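Local coordinates for putative pachytene checkpoint protein 2 (PDB 4XGU), which is an AAA+ ATPase that binds and hydrolyses ATP and probably plays a key role in chromosome recombination during meiosis, at residues E14-Q19 and Y98-D103; W47-S52 and F66-I71. All blocks are in the same frame, centred on the assembly; numbering follows the deposited sequence.

Interaction 1: residues E14-Q19 and Y98-D103; sequences EIRICQ and YKLHKD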
ATOM      1  N   GLU B  14      43.221  34.626 -10.406  1.00 56.83           N
ATOM      2  CA  GLU B  14      42.713  34.174 -11.690  1.00 59.61           C
ATOM      3  C   GLU B  14      42.739  35.339 -12.663  1.00 60.45           C
ATOM      4  O   GLU B  14      42.228  36.414 -12.359  1.00 58.88           O
ATOM      5  CB  GLU B  14      41.294  33.619 -11.552  1.00 65.62           C
ATOM      6  CG  GLU B  14      41.149  32.563 -10.467  1.00 79.28           C
ATOM      7  CD  GLU B  14      39.699  32.249 -10.139  1.00 89.87           C
ATOM      8  OE1 GLU B  14      38.807  32.711 -10.885  1.00 96.36           O
ATOM      9  OE2 GLU B  14      39.452  31.544  -9.135  1.00 87.17           O
ATOM     10  N   ILE B  15      43.347  35.131 -13.825  1.00 58.42           N
ATOM     11  CA  ILE B  15      43.471  36.195 -14.810  1.00 50.01           C
ATOM     12  C   ILE B  15      42.933  35.758 -16.165  1.00 54.37           C
ATOM     13  O   ILE B  15      43.418  34.792 -16.752  1.00 65.66           O
ATOM     14  CB  ILE B  15      44.936  36.636 -14.970  1.00 54.29           C
ATOM     15  CG1 ILE B  15      45.488  37.144 -13.637  1.00 54.01           C
ATOM     16  CG2 ILE B  15      45.059  37.705 -16.043  1.00 51.80           C
ATOM     17  CD1 ILE B  15      46.956  37.522 -13.692  1.00 51.26           C
ATOM     18  N   ARG B  16      41.926  36.470 -16.657  1.00 47.71           N
ATOM     19  CA  ARG B  16      41.363  36.182 -17.970  1.00 49.18           C
ATOM     20  C   ARG B  16      42.072  36.982 -19.058  1.00 55.27           C
ATOM     21  O   ARG B  16      42.016  38.212 -19.070  1.00 62.01           O
ATOM     22  CB  ARG B  16      39.864  36.491 -17.996  1.00 55.54           C
ATOM     23  CG  ARG B  16      39.173  36.063 -19.281  1.00 62.58           C
ATOM     24  CD  ARG B  16      38.034  36.995 -19.644  1.00 66.86           C
ATOM     25  NE  ARG B  16      37.106  37.197 -18.537  1.00 76.52           N
ATOM     26  CZ  ARG B  16      36.092  38.055 -18.568  1.00 83.80           C
ATOM     27  NH1 ARG B  16      35.878  38.788 -19.653  1.00 82.45           N
ATOM     28  NH2 ARG B  16      35.293  38.183 -17.519  1.00 89.38           N
ATOM     29  N   ILE B  17      42.738  36.281 -19.971  1.00 54.00           N
ATOM     30  CA  ILE B  17      43.375  36.930 -21.114  1.00 56.11           C
ATOM     31  C   ILE B  17      42.464  36.943 -22.336  1.00 66.98           C
ATOM     32  O   ILE B  17      41.405  36.312 -22.343  1.00 72.71           O
ATOM     33  CB  ILE B  17      44.693  36.243 -21.502  1.00 54.64           C
ATOM     34  CG1 ILE B  17      44.511  34.726 -21.524  1.00 49.30           C
ATOM     35  CG2 ILE B  17      45.805  36.642 -20.548  1.00 54.78           C
ATOM     36  CD1 ILE B  17      45.778  33.968 -21.838  1.00 46.17           C
ATOM     37  N   CYS B  18      42.882  37.667 -23.368  1.00 72.89           N
ATOM     38  CA  CYS B  18      42.140  37.712 -24.620  1.00 75.80           C
ATOM     39  C   CYS B  18      42.293  36.402 -25.378  1.00 83.44           C
ATOM     40  O   CYS B  18      43.259  35.668 -25.170  1.00 86.63           O
ATOM     41  CB  CYS B  18      42.611  38.878 -25.494  1.00 74.90           C
ATOM     42  SG  CYS B  18      41.514  40.317 -25.481  1.00153.11           S
ATOM     43  N   GLN B  19      41.341  36.113 -26.259  1.00 89.97           N
ATOM     44  CA  GLN B  19      41.454  34.953 -27.133  1.00 98.02           C
ATOM     45  C   GLN B  19      42.619  35.161 -28.088  1.00110.45           C
ATOM     46  O   GLN B  19      43.386  34.234 -28.351  1.00118.90           O
ATOM     47  CB  GLN B  19      40.160  34.707 -27.914  1.00 96.32           C
ATOM     48  CG  GLN B  19      39.031  34.078 -27.105  1.00 94.97           C
ATOM     49  CD  GLN B  19      38.303  35.079 -26.227  1.00 99.29           C
ATOM     50  OE1 GLN B  19      38.465  36.293 -26.376  1.00 98.33           O
ATOM     51  NE2 GLN B  19      37.489  34.574 -25.306  1.00100.58           N
ATOM     52  N   TYR B  98      43.678  32.163 -17.937  1.00 57.86           N
ATOM     53  CA  TYR B  98      42.651  31.407 -18.646  1.00 56.69           C
ATOM     54  C   TYR B  98      41.925  32.252 -19.688  1.00 63.03           C
ATOM     55  O   TYR B  98      41.947  33.480 -19.633  1.00 72.52           O
ATOM     56  CB  TYR B  98      41.638  30.835 -17.654  1.00 51.65           C
ATOM     57  CG  TYR B  98      40.771  31.892 -17.001  1.00 52.43           C
ATOM     58  CD1 TYR B  98      41.248  32.659 -15.943  1.00 60.90           C
ATOM     59  CD2 TYR B  98      39.476  32.120 -17.436  1.00 58.65           C
ATOM     60  CE1 TYR B  98      40.457  33.627 -15.341  1.00 58.24           C
ATOM     61  CE2 TYR B  98      38.679  33.085 -16.844  1.00 63.20           C
ATOM     62  CZ  TYR B  98      39.174  33.836 -15.797  1.00 63.09           C
ATOM     63  OH  TYR B  98      38.380  34.795 -15.209  1.00 59.89           O
ATOM     64  N   LYS B  99      41.280  31.579 -20.634  1.00 62.23           N
ATOM     65  CA  LYS B  99      40.384  32.229 -21.584  1.00 63.07           C
ATOM     66  C   LYS B  99      39.084  31.426 -21.608  1.00 67.52           C
ATOM     67  O   LYS B  99      39.123  30.204 -21.713  1.00 78.44           O
ATOM     68  CB  LYS B  99      41.026  32.311 -22.975  1.00 70.93           C
ATOM     69  CG  LYS B  99      41.501  30.972 -23.526  1.00 81.39           C
ATOM     70  CD  LYS B  99      42.004  31.096 -24.951  1.00 88.68           C
ATOM     71  CE  LYS B  99      43.138  32.099 -25.045  1.00 86.21           C
ATOM     72  NZ  LYS B  99      43.617  32.255 -26.442  1.00 86.40           N
ATOM     73  N   LEU B 100      37.942  32.094 -21.485  1.00 66.14           N
ATOM     74  CA  LEU B 100      36.659  31.400 -21.397  1.00 74.94           C
ATOM     75  C   LEU B 100      36.122  31.023 -22.760  1.00 82.64           C
ATOM     76  O   LEU B 100      36.274  31.779 -23.719  1.00 84.29           O
ATOM     77  CB  LEU B 100      35.621  32.260 -20.671  1.00 71.05           C
ATOM     78  CG  LEU B 100      35.678  33.786 -20.687  1.00 72.53           C
ATOM     79  CD1 LEU B 100      35.218  34.428 -22.013  1.00 85.99           C
ATOM     80  CD2 LEU B 100      34.928  34.303 -19.486  1.00 64.51           C
ATOM     81  N   HIS B 101      35.477  29.863 -22.838  1.00 83.54           N
ATOM     82  CA  HIS B 101      34.880  29.427 -24.088  1.00 91.05           C
ATOM     83  C   HIS B 101      33.500  30.050 -24.225  1.00 91.92           C
ATOM     84  O   HIS B 101      32.766  30.160 -23.241  1.00 91.82           O
ATOM     85  CB  HIS B 101      34.785  27.900 -24.153  1.00 93.80           C
ATOM     86  CG  HIS B 101      35.875  27.191 -23.408  1.00 85.40           C
ATOM     87  ND1 HIS B 101      37.035  26.755 -24.012  1.00 83.08           N
ATOM     88  CD2 HIS B 101      35.975  26.837 -22.106  1.00 82.18           C
ATOM     89  CE1 HIS B 101      37.805  26.170 -23.112  1.00 80.88           C
ATOM     90  NE2 HIS B 101      37.184  26.205 -21.947  1.00 80.81           N
ATOM     91  N   LYS B 102      33.148  30.463 -25.440  1.00 92.77           N
ATOM     92  CA  LYS B 102      31.829  31.037 -25.707  1.00 91.59           C
ATOM     93  C   LYS B 102      30.991  30.086 -26.540  1.00 99.85           C
ATOM     94  O   LYS B 102      29.935  30.456 -27.060  1.00102.54           O
ATOM     95  CB  LYS B 102      31.949  32.393 -26.411  1.00 89.39           C
ATOM     96  CG  LYS B 102      33.298  32.666 -27.050  1.00 88.08           C
ATOM     97  CD  LYS B 102      33.543  34.164 -27.145  1.00 88.66           C
ATOM     98  CE  LYS B 102      33.529  34.798 -25.762  1.00 88.11           C
ATOM     99  NZ  LYS B 102      33.605  36.285 -25.817  1.00 87.88           N
ATOM    100  N   ASP B 103      31.481  28.856 -26.650  1.00108.41           N
ATOM    101  CA  ASP B 103      30.853  27.815 -27.452  1.00115.43           C
ATOM    102  C   ASP B 103      29.392  27.601 -27.066  1.00110.58           C
ATOM    103  O   ASP B 103      28.568  27.230 -27.901  1.00106.91           O
ATOM    104  CB  ASP B 103      31.633  26.507 -27.300  1.00123.49           C
ATOM    105  CG  ASP B 103      33.139  26.716 -27.315  1.00126.46           C
ATOM    106  OD1 ASP B 103      33.586  27.884 -27.362  1.00123.74           O
ATOM    107  OD2 ASP B 103      33.876  25.710 -27.265  1.00129.66           O
TER

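Interaction 2: residues W47-S52 and F66-I71; sequences WKPISS and FEKLVI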
ATOM      1  N   TRP B  47      38.110  38.242  -3.563  1.00 61.07           N
ATOM      2  CA  TRP B  47      37.169  37.655  -4.522  1.00 59.50           C
ATOM      3  C   TRP B  47      36.397  38.692  -5.334  1.00 64.80           C
ATOM      4  O   TRP B  47      35.427  38.358  -6.015  1.00 75.34           O
ATOM      5  CB  TRP B  47      36.179  36.736  -3.805  1.00 59.91           C
ATOM      6  CG  TRP B  47      36.845  35.642  -3.058  1.00 61.05           C
ATOM      7  CD1 TRP B  47      36.924  35.502  -1.704  1.00 59.02           C
ATOM      8  CD2 TRP B  47      37.549  34.532  -3.620  1.00 62.98           C
ATOM      9  NE1 TRP B  47      37.627  34.364  -1.387  1.00 61.81           N
ATOM     10  CE2 TRP B  47      38.024  33.751  -2.548  1.00 64.43           C
ATOM     11  CE3 TRP B  47      37.823  34.119  -4.929  1.00 65.17           C
ATOM     12  CZ2 TRP B  47      38.757  32.583  -2.743  1.00 67.98           C
ATOM     13  CZ3 TRP B  47      38.550  32.959  -5.120  1.00 66.93           C
ATOM     14  CH2 TRP B  47      39.008  32.204  -4.034  1.00 70.18           C
ATOM     15  N   LYS B  48      36.826  39.946  -5.266  1.00 61.36           N
ATOM     16  CA  LYS B  48      36.197  40.998  -6.053  1.00 58.81           C
ATOM     17  C   LYS B  48      37.081  41.358  -7.239  1.00 59.05           C
ATOM     18  O   LYS B  48      38.223  41.788  -7.062  1.00 59.32           O
ATOM     19  CB  LYS B  48      35.915  42.226  -5.188  1.00 62.70           C
ATOM     20  CG  LYS B  48      34.479  42.312  -4.691  1.00 68.05           C
ATOM     21  CD  LYS B  48      34.004  40.993  -4.099  1.00 64.53           C
ATOM     22  CE  LYS B  48      32.506  41.020  -3.831  1.00 65.87           C
ATOM     23  NZ  LYS B  48      31.989  39.694  -3.388  1.00 69.79           N
ATOM     24  N   PRO B  49      36.550  41.180  -8.456  1.00 59.10           N
ATOM     25  CA  PRO B  49      37.319  41.298  -9.697  1.00 57.48           C
ATOM     26  C   PRO B  49      37.665  42.734 -10.074  1.00 57.33           C
ATOM     27  O   PRO B  49      36.839  43.638  -9.964  1.00 58.96           O
ATOM     28  CB  PRO B  49      36.384  40.683 -10.740  1.00 57.59           C
ATOM     29  CG  PRO B  49      35.024  40.957 -10.217  1.00 61.65           C
ATOM     30  CD  PRO B  49      35.135  40.862  -8.716  1.00 65.61           C
ATOM     31  N   ILE B  50      38.901  42.921 -10.520  1.00 57.38           N
ATOM     32  CA  ILE B  50      39.359  44.197 -11.034  1.00 54.59           C
ATOM     33  C   ILE B  50      39.480  44.106 -12.547  1.00 53.58           C
ATOM     34  O   ILE B  50      40.059  43.152 -13.067  1.00 56.09           O
ATOM     35  CB  ILE B  50      40.709  44.592 -10.424  1.00 60.96           C
ATOM     36  CG1 ILE B  50      40.568  44.773  -8.913  1.00 63.30           C
ATOM     37  CG2 ILE B  50      41.242  45.855 -11.079  1.00 63.60           C
ATOM     38  CD1 ILE B  50      41.841  45.210  -8.235  1.00 70.01           C
ATOM     39  N   SER B  51      38.931  45.089 -13.253  1.00 57.97           N
ATOM     40  CA  SER B  51      38.903  45.046 -14.711  1.00 63.91           C
ATOM     41  C   SER B  51      39.926  45.981 -15.343  1.00 66.47           C
ATOM     42  O   SER B  51      40.150  45.937 -16.553  1.00 68.25           O
ATOM     43  CB  SER B  51      37.507  45.394 -15.224  1.00 67.07           C
ATOM     44  OG  SER B  51      37.201  46.752 -14.960  1.00 76.60           O
ATOM     45  N   SER B  52      40.551  46.824 -14.530  1.00 66.35           N
ATOM     46  CA  SER B  52      41.484  47.806 -15.062  1.00 62.65           C
ATOM     47  C   SER B  52      42.428  48.361 -14.003  1.00 63.16           C
ATOM     48  O   SER B  52      42.082  48.452 -12.822  1.00 65.48           O
ATOM     49  CB  SER B  52      40.713  48.954 -15.720  1.00 64.01           C
ATOM     50  OG  SER B  52      41.589  49.963 -16.193  1.00 75.41           O
ATOM     51  N   PHE B  66      45.552  41.794 -19.561  1.00 64.51           N
ATOM     52  CA  PHE B  66      44.394  41.055 -19.073  1.00 63.28           C
ATOM     53  C   PHE B  66      43.052  41.673 -19.454  1.00 68.11           C
ATOM     54  O   PHE B  66      42.969  42.836 -19.847  1.00 76.05           O
ATOM     55  CB  PHE B  66      44.471  40.920 -17.553  1.00 59.96           C
ATOM     56  CG  PHE B  66      44.209  42.202 -16.812  1.00 53.69           C
ATOM     57  CD1 PHE B  66      45.154  43.212 -16.788  1.00 49.32           C
ATOM     58  CD2 PHE B  66      43.020  42.391 -16.127  1.00 47.67           C
ATOM     59  CE1 PHE B  66      44.916  44.388 -16.100  1.00 44.86           C
ATOM     60  CE2 PHE B  66      42.777  43.564 -15.438  1.00 45.05           C
ATOM     61  CZ  PHE B  66      43.727  44.564 -15.425  1.00 45.47           C
ATOM     62  N   GLU B  67      42.004  40.868 -19.324  1.00 67.51           N
ATOM     63  CA  GLU B  67      40.642  41.309 -19.585  1.00 62.59           C
ATOM     64  C   GLU B  67      39.917  41.466 -18.252  1.00 52.03           C
ATOM     65  O   GLU B  67      39.013  42.286 -18.113  1.00 54.25           O
ATOM     66  CB  GLU B  67      39.917  40.308 -20.492  1.00 77.90           C
ATOM     67  CG  GLU B  67      38.934  40.932 -21.471  1.00 91.49           C
ATOM     68  CD  GLU B  67      38.486  39.961 -22.554  1.00105.03           C
ATOM     69  OE1 GLU B  67      37.960  38.879 -22.215  1.00106.98           O
ATOM     70  OE2 GLU B  67      38.667  40.281 -23.750  1.00110.77           O
ATOM     71  N   LYS B  68      40.342  40.675 -17.272  1.00 57.74           N
ATOM     72  CA  LYS B  68      39.767  40.697 -15.932  1.00 56.98           C
ATOM     73  C   LYS B  68      40.604  39.828 -15.003  1.00 58.50           C
ATOM     74  O   LYS B  68      41.051  38.748 -15.390  1.00 65.47           O
ATOM     75  CB  LYS B  68      38.313  40.215 -15.959  1.00 67.55           C
ATOM     76  CG  LYS B  68      37.736  39.801 -14.614  1.00 75.93           C
ATOM     77  CD  LYS B  68      36.242  39.527 -14.742  1.00 81.87           C
ATOM     78  CE  LYS B  68      35.730  38.638 -13.621  1.00 83.82           C
ATOM     79  NZ  LYS B  68      34.275  38.341 -13.762  1.00 83.90           N
ATOM     80  N   LEU B  69      40.838  40.303 -13.785  1.00 55.68           N
ATOM     81  CA  LEU B  69      41.572  39.501 -12.819  1.00 54.45           C
ATOM     82  C   LEU B  69      40.835  39.443 -11.489  1.00 58.97           C
ATOM     83  O   LEU B  69      40.123  40.376 -11.118  1.00 58.09           O
ATOM     84  CB  LEU B  69      42.994  40.043 -12.625  1.00 53.71           C
ATOM     85  CG  LEU B  69      43.224  41.270 -11.740  1.00 53.59           C
ATOM     86  CD1 LEU B  69      43.519  40.885 -10.292  1.00 43.90           C
ATOM     87  CD2 LEU B  69      44.355  42.107 -12.304  1.00 62.84           C
ATOM     88  N   VAL B  70      41.004  38.329 -10.785  1.00 62.61           N
ATOM     89  CA  VAL B  70      40.439  38.149  -9.455  1.00 56.64           C
ATOM     90  C   VAL B  70      41.531  37.696  -8.498  1.00 57.71           C
ATOM     91  O   VAL B  70      42.325  36.819  -8.829  1.00 55.39           O
ATOM     92  CB  VAL B  70      39.302  37.109  -9.440  1.00 58.17           C
ATOM     93  CG1 VAL B  70      38.589  37.123  -8.094  1.00 51.23           C
ATOM     94  CG2 VAL B  70      38.319  37.365 -10.572  1.00 68.45           C
ATOM     95  N   ILE B  71      41.580  38.308  -7.319  1.00 60.70           N
ATOM     96  CA  ILE B  71      42.470  37.854  -6.258  1.00 55.11           C
ATOM     97  C   ILE B  71      41.647  37.437  -5.048  1.00 60.19           C
ATOM     98  O   ILE B  71      40.903  38.240  -4.485  1.00 64.95           O
ATOM     99  CB  ILE B  71      43.471  38.939  -5.850  1.00 59.66           C
ATOM    100  CG1 ILE B  71      44.361  39.305  -7.034  1.00 61.40           C
ATOM    101  CG2 ILE B  71      44.315  38.469  -4.673  1.00 60.58           C
ATOM    102  CD1 ILE B  71      45.419  40.324  -6.700  1.00 60.35           C
TER

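Interaction 1: residues E14-Q19 and Y98-D103
Arg16 and Tyr98 pair in a parallel beta bridge, with CA atoms 5.0 Å apart. The bridge joins the central strand of the N-terminal domain's mixed sheet, 12-16, to the end of strand 95-98. Two backbone bonds straddle Arg16: Tyr98 N donates to Ile15 O at 2.9 Å, and Ile17 N donates to Tyr98 O. Arg16 CA also sends a C-H toward Tyr98 O.

Both side chains lie on one face of the sheet. Tyr98 has CG between its backbone N and carbonyl carbon (chi1 69°), which turns the ring against the backbone of Ile15 and Arg16. Arg16 CB sits over a face of the Tyr98 ring, a CH-pi contact 4.0 Å from its centroid. Glu14 CB comes to CE1 of the same ring from an oblique direction. An alanine in place of Tyr98 would probably leave Arg16 CB without its aromatic surface and open a gap beside Ile198 of helix 185-199, which also touches the ring.

Further along, the Arg16 guanidinium turns one face to Leu100 CD2, which lies off-centre toward its rim. Its plane stands 63° from the Tyr98 ring. A salt bridge from Arg16 NH2 to Asp133 holds the far end, while Glu14 OE2 is hydrogen-bonded to His195 ND1.

Beyond the strand, side chains tie the two segments. Gln19 NE2 makes a weak hydrogen bond to Leu100 O. Two carbonyls hold the Lys99 ammonium, one of them Phe21 O. At the other, Lys99 NZ stands 2.8 Å from Gln19 O and is tilted 23° from the carbonyl plane.

Interaction 2: residues W47-S52 and F66-I71
Pro49 and Lys68 lie side by side and point the same way, where the loop 47-52 runs roughly antiparallel to strand 68-72 of the N-terminal domain's sheet. The lysine has CG anti to its backbone N (chi1 163°) and an extended chain, which carries its methylenes past the proline ring. The closest approach is Lys68 CE to Pro49 CB, 3.6 Å. The ammonium ends near Asp133 and Glu137, but both ion pairs are long and weak.

Val70 divides its two methyls between the loop residues. Val70 CG2 packs on Pro49 CB at 3.8 Å. Val70 CG1 turns to the backbone of Trp47 and obliquely to its indole, 4.4 Å from Trp47 CE3. The indole NE1 bonds Thr73 O, and Met150 of helix 145-161 packs on the same side chain.

The backbones hold these side chains in register. Ile50 and Leu69 form an antiparallel hydrogen-bonded pair, a single bridge. Ile50 N donates to Leu69 O at 2.9 Å. Leu69 N returns a nearly straight bond to Ile50 O, with 173° at the hydrogen. Ile50 CB and Leu69 CG meet more loosely beside this pair. Past Val70 the backbones meet once more: Trp47 N donates to Ile71 O at 2.9 Å, and the donor is tilted 32° from the carbonyl plane.

At the other end, the Phe66 ring meets the loop mainly through carbonyls. Ile50 O lies at the ring edge, near its plane, 3.6 Å from Phe66 CE2. Ser51 O and Ser52 CA approach obliquely. Between Phe66 and Leu69, Glu67 and Lys68 both face Arg16 in a classic beta bulge. Leu69 CD2, on the ring's own segment, lies over one face of the Phe66 ring, offset toward its rim.

In the fold
Strand 12-16 is the central strand, flanked by 68-72 of interaction 2 and by 95-98, which leads into 98-103 of interaction 1. Strand 68-72 runs antiparallel to it, and strand 95-98 parallel. The centres of the two contacts are about 12 Å apart. Probable backbone bonds join them: Arg16 N to Lys68 O at 2.7 Å, and Val70 N to Glu14 O at 2.8 Å. Ile15 CG2 packs on Phe66 CB at 3.6 Å. Asp133 connects the polar ends, through a salt bridge to Arg16 and a long, weak ion pair to Lys68. Both contacts lie away from the nucleotide site, though the Lys48 side chain is about 10 Å from bound ADP.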